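Local atomic coordinates of periplasmic beta-glucosidase (Pseudomonas aeruginosa, PDB entry 6R5T), a protein that probably hydrolyses terminal, non-reducing beta-D-glucosyl residues of beta-glucosides in the periplasm, releasing beta-D-glucose. Residues H177-G182 / D203-Y208; R188-V193 / V221-I226. The protein carries 1 engineered substitution. All blocks are in the same frame, centred on the assembly; numbering follows the deposited sequence.

Interaction 1 of 2, residues H177-G182 / D203-Y208. With BGC (beta-D-glucopyranose), chain C.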
loop_
_atom_site.group_PDB
_atom_site.type_symbol
_atom_site.label_atom_id
_atom_site.label_comp_id
_atom_site.label_asym_id
_atom_site.label_seq_id
_atom_site.Cartn_x
_atom_site.Cartn_y
_atom_site.Cartn_z
ATOM N N HIS A 177 7.429 -15.964 -9.520
ATOM C CA HIS A 177 6.290 -16.723 -9.026
ATOM C C HIS A 177 5.063 -16.218 -9.792
ATOM O O HIS A 177 4.682 -15.062 -9.616
ATOM C CB HIS A 177 6.106 -16.520 -7.528
ATOM C CG HIS A 177 7.273 -16.899 -6.692
ATOM N ND1 HIS A 177 8.249 -15.979 -6.356
ATOM C CD2 HIS A 177 7.577 -18.067 -6.071
ATOM C CE1 HIS A 177 9.111 -16.614 -5.556
ATOM N NE2 HIS A 177 8.752 -17.853 -5.395
ATOM N N PHE A 178 4.478 -17.026 -10.671
ATOM C CA PHE A 178 3.440 -16.539 -11.612
ATOM C C PHE A 178 2.135 -16.523 -10.839
ATOM O O PHE A 178 1.592 -17.608 -10.546
ATOM C CB PHE A 178 3.417 -17.495 -12.803
ATOM C CG PHE A 178 2.586 -17.019 -13.951
ATOM C CD1 PHE A 178 2.890 -15.852 -14.603
ATOM C CD2 PHE A 178 1.532 -17.790 -14.426
ATOM C CE1 PHE A 178 2.158 -15.442 -15.709
ATOM C CE2 PHE A 178 0.758 -17.355 -15.498
ATOM C CZ PHE A 178 1.078 -16.176 -16.152
ATOM N N ALA A 179 1.585 -15.340 -10.461
ATOM C CA ALA A 179 2.085 -14.019 -10.818
ATOM C C ALA A 179 1.750 -13.032 -9.700
ATOM O O ALA A 179 0.811 -13.247 -8.943
ATOM C CB ALA A 179 1.445 -13.545 -12.110
ATOM N N LEU A 180 2.481 -11.903 -9.740
ATOM C CA LEU A 180 2.193 -10.658 -8.990
ATOM C C LEU A 180 2.562 -10.785 -7.511
ATOM O O LEU A 180 2.153 -9.925 -6.716
ATOM C CB LEU A 180 0.714 -10.266 -9.101
ATOM C CG LEU A 180 0.057 -10.307 -10.476
ATOM C CD1 LEU A 180 -1.332 -9.708 -10.392
ATOM C CD2 LEU A 180 0.896 -9.641 -11.540
ATOM N N TYR A 181 3.307 -11.819 -7.149
ATOM C CA TYR A 181 3.538 -12.203 -5.743
ATOM C C TYR A 181 4.156 -11.047 -4.935
ATOM O O TYR A 181 3.836 -10.878 -3.756
ATOM C CB TYR A 181 4.414 -13.446 -5.783
ATOM C CG TYR A 181 4.776 -14.078 -4.472
ATOM C CD1 TYR A 181 3.904 -14.226 -3.417
ATOM C CD2 TYR A 181 6.043 -14.597 -4.345
ATOM C CE1 TYR A 181 4.329 -14.811 -2.219
ATOM C CE2 TYR A 181 6.460 -15.236 -3.202
ATOM C CZ TYR A 181 5.612 -15.312 -2.120
ATOM O OH TYR A 181 6.070 -15.923 -0.977
ATOM N N GLY A 182 4.978 -10.252 -5.562
ATOM C CA GLY A 182 5.686 -9.150 -4.879
ATOM C C GLY A 182 4.825 -7.933 -4.609
ATOM O O GLY A 182 5.329 -6.957 -4.011
ATOM N N ASP A 203 3.019 -3.380 -16.231
ATOM C CA ASP A 203 4.156 -3.299 -15.282
ATOM C C ASP A 203 4.517 -4.658 -14.664
ATOM O O ASP A 203 5.709 -4.862 -14.387
ATOM C CB ASP A 203 3.815 -2.344 -14.143
ATOM C CG ASP A 203 3.612 -0.901 -14.600
ATOM O OD1 ASP A 203 4.217 -0.512 -15.637
ATOM O OD2 ASP A 203 2.906 -0.204 -13.888
ATOM N N TYR A 204 3.570 -5.538 -14.379
ATOM C CA TYR A 204 3.866 -6.707 -13.508
ATOM C C TYR A 204 3.997 -7.985 -14.320
ATOM O O TYR A 204 4.834 -8.803 -13.935
ATOM C CB TYR A 204 2.785 -6.851 -12.443
ATOM C CG TYR A 204 3.003 -5.972 -11.247
ATOM C CD1 TYR A 204 2.594 -4.644 -11.220
ATOM C CD2 TYR A 204 3.687 -6.445 -10.143
ATOM C CE1 TYR A 204 2.818 -3.857 -10.105
ATOM C CE2 TYR A 204 3.912 -5.679 -9.024
ATOM C CZ TYR A 204 3.499 -4.350 -9.018
ATOM O OH TYR A 204 3.767 -3.591 -7.916
ATOM N N LEU A 205 3.255 -8.157 -15.405
ATOM C CA LEU A 205 3.299 -9.424 -16.171
ATOM C C LEU A 205 4.485 -9.520 -17.136
ATOM O O LEU A 205 4.901 -10.636 -17.412
ATOM C CB LEU A 205 1.984 -9.630 -16.913
ATOM C CG LEU A 205 0.792 -9.977 -16.044
ATOM C CD1 LEU A 205 -0.494 -9.922 -16.881
ATOM C CD2 LEU A 205 0.966 -11.339 -15.401
ATOM N N PRO A 206 5.040 -8.442 -17.739
ATOM C CA PRO A 206 6.080 -8.592 -18.754
ATOM C C PRO A 206 7.286 -9.456 -18.392
ATOM O O PRO A 206 7.781 -10.175 -19.292
ATOM C CB PRO A 206 6.471 -7.163 -19.127
ATOM C CG PRO A 206 5.198 -6.406 -18.903
ATOM C CD PRO A 206 4.591 -7.027 -17.663
ATOM N N PRO A 207 7.805 -9.485 -17.139
ATOM C CA PRO A 207 8.940 -10.368 -16.859
ATOM C C PRO A 207 8.645 -11.867 -17.018
ATOM O O PRO A 207 9.511 -12.604 -17.478
ATOM C CB PRO A 207 9.321 -10.047 -15.422
ATOM C CG PRO A 207 8.803 -8.616 -15.278
ATOM C CD PRO A 207 7.487 -8.580 -16.022
ATOM N N TYR A 208 7.424 -12.255 -16.704
ATOM C CA TYR A 208 7.053 -13.682 -16.875
ATOM C C TYR A 208 6.949 -13.989 -18.360
ATOM O O TYR A 208 7.450 -15.042 -18.785
ATOM C CB TYR A 208 5.762 -14.048 -16.161
ATOM C CG TYR A 208 5.690 -13.611 -14.732
ATOM C CD1 TYR A 208 6.355 -14.250 -13.705
ATOM C CD2 TYR A 208 4.862 -12.573 -14.404
ATOM C CE1 TYR A 208 6.300 -13.779 -12.403
ATOM C CE2 TYR A 208 4.757 -12.108 -13.105
ATOM C CZ TYR A 208 5.475 -12.703 -12.094
ATOM O OH TYR A 208 5.338 -12.258 -10.795
HETATM C C2 BGC C . 10.505 -22.107 -3.971
HETATM C C3 BGC C . 9.818 -23.332 -3.334
HETATM C C4 BGC C . 9.525 -22.935 -1.861
HETATM C C5 BGC C . 8.575 -21.725 -1.914
HETATM C C6 BGC C . 8.241 -21.179 -0.543
HETATM C C1 BGC C . 9.580 -20.891 -3.846
HETATM O O1 BGC C . 10.336 -19.829 -4.338
HETATM O O2 BGC C . 10.836 -22.270 -5.345
HETATM O O3 BGC C . 10.741 -24.440 -3.348
HETATM O O4 BGC C . 8.871 -24.050 -1.232
HETATM O O5 BGC C . 9.264 -20.648 -2.477
HETATM O O6 BGC C . 7.329 -20.082 -0.666
HETATM O O HOH W 1 5.218 -4.419 -5.563
#
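The ring of Phe-178 turns its edge to one face of the Tyr-208 ring in a T-shaped pair. The centroids are 5.3 Å apart and the planes stand at 75°. Phe-178 CD1 lies over that face, 3.6 Å from Tyr-208 CG. With CG anti to the backbone N (chi1 -170°), the Phe-178 ring comes nearer the helix than its CB does. On the pocket side, Tyr-181 CE2 covers one face of the His-177 imidazole. His-177 NE2 hydrogen-bonds BGC O1 at 2.7 Å, at the ring edge. Ala-179 CB meets the Tyr-208 ring obliquely, 3.7 Å from Tyr-208 CE2. At the far end of that ring, Tyr-208 OH accepts a hydrogen bond from Leu-180 N at 3.1 Å, with an N-H...O angle of 155°. Asp-128 takes Tyr-208 OH with OD1 and His-177 ND1 with OD2.

Segment 177-182 is the C-terminal end of strand 172-178 and the loop after it, in the TIM-barrel domain of a family 3 glycoside hydrolase. Segment 203-208 spans the junction of helices 197-204 and 206-213, which follow that loop. The peptide bonds before His-177 and Ala-179 are both cis. Leu-180 CD2 packs 3.5 Å from Tyr-204 CB, the two side chains crossing at about a right angle. A water joins Tyr-204 OH to Gly-182 O.

Interaction 2 of 2, residues R188-V193 / V221-I226; sequences RDYNTV and VSLNTI
Tyr-190 and Leu-223 both carry CG beside the backbone N (chi1 -43° and -72°). The two side chains run side by side and point the same way, with Leu-223 CD1 3.7 Å from Tyr-190 CD1. Asn-224 CG sits between its backbone N and carbonyl carbon (chi1 51°), which places the amide next to Val-193. Asn-224 ND2 approaches Val-193 CG2 to 3.6 Å. The same ND2 donates to Thr-225 O at 3.0 Å, from well above the carbonyl plane. Asn-224 OD1 accepts from Ser-222 OG at 2.7 Å, and ND2 also bonds Ala-179 O. The amide is therefore held at both ends.

Segment 188-193 lies in the loop after barrel strand 172-178; segment 221-226 runs from the end of the neighbouring strand 218-221 into the short strand 225-226. Arg-188 to Asn-191 forms a type II beta turn, closed by Asn-191 N to Arg-188 O. Direct backbone bonding between the segments is slight: Val-193 N to Thr-225 O is weak, at 3.3 Å. Water does much of the joining. Tyr-190 O accepts from two waters, one leading to Thr-225 N and the other to Leu-223 O. Thr-225 OG1 meets two more, which reach Thr-192 OG1 and Val-193 O. Leu-223 touches the bound glucose. Tyr-190 OH is hydrogen-bonded to Glu-486, another pocket residue, and Arg-188 bonds Tyr-599 of the second subunit.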
loop_
_atom_site.group_PDB
_atom_site.type_symbol
_atom_site.label_atom_id
_atom_site.label_comp_id
_atom_site.label_asym_id
_atom_site.label_seq_id
_atom_site.Cartn_x
_atom_site.Cartn_y
_atom_site.Cartn_z
ATOM N N ARG A 188 3.282 -7.911 3.460
ATOM C CA ARG A 188 3.200 -9.148 4.251
ATOM C C ARG A 188 3.261 -10.311 3.280
ATOM O O ARG A 188 2.483 -10.395 2.327
ATOM C CB ARG A 188 1.919 -9.207 5.102
ATOM C CG ARG A 188 1.881 -8.077 6.122
ATOM C CD ARG A 188 0.683 -8.105 7.035
ATOM N NE ARG A 188 -0.608 -7.735 6.462
ATOM C CZ ARG A 188 -1.133 -6.480 6.395
ATOM N NH1 ARG A 188 -0.472 -5.395 6.734
ATOM N NH2 ARG A 188 -2.371 -6.320 5.964
ATOM N N ASP A 189 4.167 -11.245 3.526
ATOM C CA ASP A 189 4.304 -12.362 2.578
ATOM C C ASP A 189 2.974 -13.126 2.482
ATOM O O ASP A 189 2.182 -13.223 3.454
ATOM C CB ASP A 189 5.491 -13.251 2.954
ATOM C CG ASP A 189 6.081 -13.993 1.746
ATOM O OD1 ASP A 189 5.504 -13.917 0.624
ATOM O OD2 ASP A 189 7.176 -14.603 1.933
ATOM N N TYR A 190 2.719 -13.641 1.287
ATOM C CA TYR A 190 1.551 -14.473 0.951
ATOM C C TYR A 190 0.265 -13.648 0.906
ATOM O O TYR A 190 -0.789 -14.215 0.578
ATOM C CB TYR A 190 1.384 -15.582 1.980
ATOM C CG TYR A 190 2.635 -16.282 2.410
ATOM C CD1 TYR A 190 3.500 -16.881 1.486
ATOM C CD2 TYR A 190 2.934 -16.356 3.760
ATOM C CE1 TYR A 190 4.604 -17.577 1.932
ATOM C CE2 TYR A 190 4.041 -17.046 4.210
ATOM C CZ TYR A 190 4.893 -17.621 3.293
ATOM O OH TYR A 190 5.975 -18.379 3.731
ATOM N N ASN A 191 0.345 -12.339 1.101
ATOM C CA ASN A 191 -0.910 -11.580 1.288
ATOM C C ASN A 191 -1.511 -11.213 -0.069
ATOM O O ASN A 191 -0.868 -11.264 -1.147
ATOM C CB ASN A 191 -0.697 -10.325 2.136
ATOM C CG ASN A 191 -1.977 -9.781 2.743
ATOM O OD1 ASN A 191 -2.976 -10.516 2.869
ATOM N ND2 ASN A 191 -1.965 -8.519 3.135
ATOM N N THR A 192 -2.775 -10.880 0.029
ATOM C CA THR A 192 -3.634 -10.404 -1.060
ATOM C C THR A 192 -2.930 -9.480 -2.043
ATOM O O THR A 192 -2.269 -8.526 -1.632
ATOM C CB THR A 192 -4.746 -9.602 -0.384
ATOM O OG1 THR A 192 -5.385 -10.507 0.520
ATOM C CG2 THR A 192 -5.739 -9.042 -1.376
ATOM N N VAL A 193 -3.167 -9.714 -3.334
ATOM C CA VAL A 193 -2.726 -8.814 -4.399
ATOM C C VAL A 193 -3.937 -8.360 -5.149
ATOM O O VAL A 193 -4.758 -9.196 -5.597
ATOM C CB VAL A 193 -1.676 -9.429 -5.333
ATOM C CG1 VAL A 193 -1.354 -8.498 -6.496
ATOM C CG2 VAL A 193 -0.410 -9.808 -4.562
ATOM N N VAL A 221 3.815 -21.527 -10.140
ATOM C CA VAL A 221 2.622 -20.718 -9.807
ATOM C C VAL A 221 2.781 -20.138 -8.400
ATOM O O VAL A 221 3.338 -20.781 -7.524
ATOM C CB VAL A 221 1.358 -21.556 -10.020
ATOM C CG1 VAL A 221 0.134 -20.725 -9.718
ATOM C CG2 VAL A 221 1.349 -22.088 -11.458
ATOM N N SER A 222 2.292 -18.927 -8.204
ATOM C CA SER A 222 2.435 -18.207 -6.923
ATOM C C SER A 222 1.412 -18.629 -5.874
ATOM O O SER A 222 0.424 -19.341 -6.158
ATOM C CB SER A 222 2.402 -16.738 -7.210
ATOM O OG SER A 222 1.104 -16.327 -7.562
ATOM N N LEU A 223 1.631 -18.156 -4.653
ATOM C CA LEU A 223 0.798 -18.513 -3.491
ATOM C C LEU A 223 -0.313 -17.504 -3.222
ATOM O O LEU A 223 -1.160 -17.827 -2.386
ATOM C CB LEU A 223 1.716 -18.600 -2.276
ATOM C CG LEU A 223 2.655 -19.805 -2.211
ATOM C CD1 LEU A 223 3.675 -19.566 -1.091
ATOM C CD2 LEU A 223 1.896 -21.067 -1.948
ATOM N N ASN A 224 -0.270 -16.339 -3.847
ATOM C CA ASN A 224 -1.202 -15.235 -3.529
ATOM C C ASN A 224 -2.501 -15.296 -4.365
ATOM O O ASN A 224 -2.540 -15.928 -5.461
ATOM C CB ASN A 224 -0.566 -13.883 -3.862
ATOM C CG ASN A 224 -0.004 -13.808 -5.263
ATOM O OD1 ASN A 224 1.013 -14.447 -5.573
ATOM N ND2 ASN A 224 -0.646 -13.045 -6.142
ATOM N N THR A 225 -3.542 -14.625 -3.852
ATOM C CA THR A 225 -4.707 -14.252 -4.682
ATOM C C THR A 225 -4.296 -13.178 -5.678
ATOM O O THR A 225 -3.408 -12.308 -5.369
ATOM C CB THR A 225 -5.897 -13.790 -3.842
ATOM O OG1 THR A 225 -5.510 -12.666 -3.041
ATOM C CG2 THR A 225 -6.441 -14.873 -2.967
ATOM N N ILE A 226 -4.965 -13.170 -6.811
ATOM C CA ILE A 226 -4.914 -12.077 -7.816
ATOM C C ILE A 226 -6.357 -11.619 -7.960
ATOM O O ILE A 226 -7.189 -12.421 -8.427
ATOM C CB ILE A 226 -4.343 -12.556 -9.155
ATOM C CG1 ILE A 226 -2.898 -12.990 -8.967
ATOM C CG2 ILE A 226 -4.549 -11.514 -10.254
ATOM C CD1 ILE A 226 -2.349 -13.718 -10.154
HETATM O O HOH W 2 -3.105 -14.111 -0.999
HETATM O O HOH W 3 -1.445 -16.913 0.303
HETATM O O HOH W 4 -5.493 -13.166 -0.194
HETATM O O HOH W 5 -6.679 -10.579 -4.208
#

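Both contacts are buried in the same barrel domain and both use the chain that follows strand 172-178. Interaction 1 packs the end of that strand on the helices that follow, mainly through aromatic and aliphatic packing, with one direct hydrogen bond, to a tyrosine hydroxyl. Interaction 2 joins a later part of the loop to the chain after strand 218-221, with more water and amide bonding. Its 188-193 side also meets the second subunit, whereas no other protein chain touches interaction 1. The two meet directly: Phe-178 O lies 2.8 Å from Ser-222 N, a probable hydrogen bond, and Leu-180 O packs on Val-193 CG2. Each supplies one residue to the glycan pocket, His-177 and Leu-223.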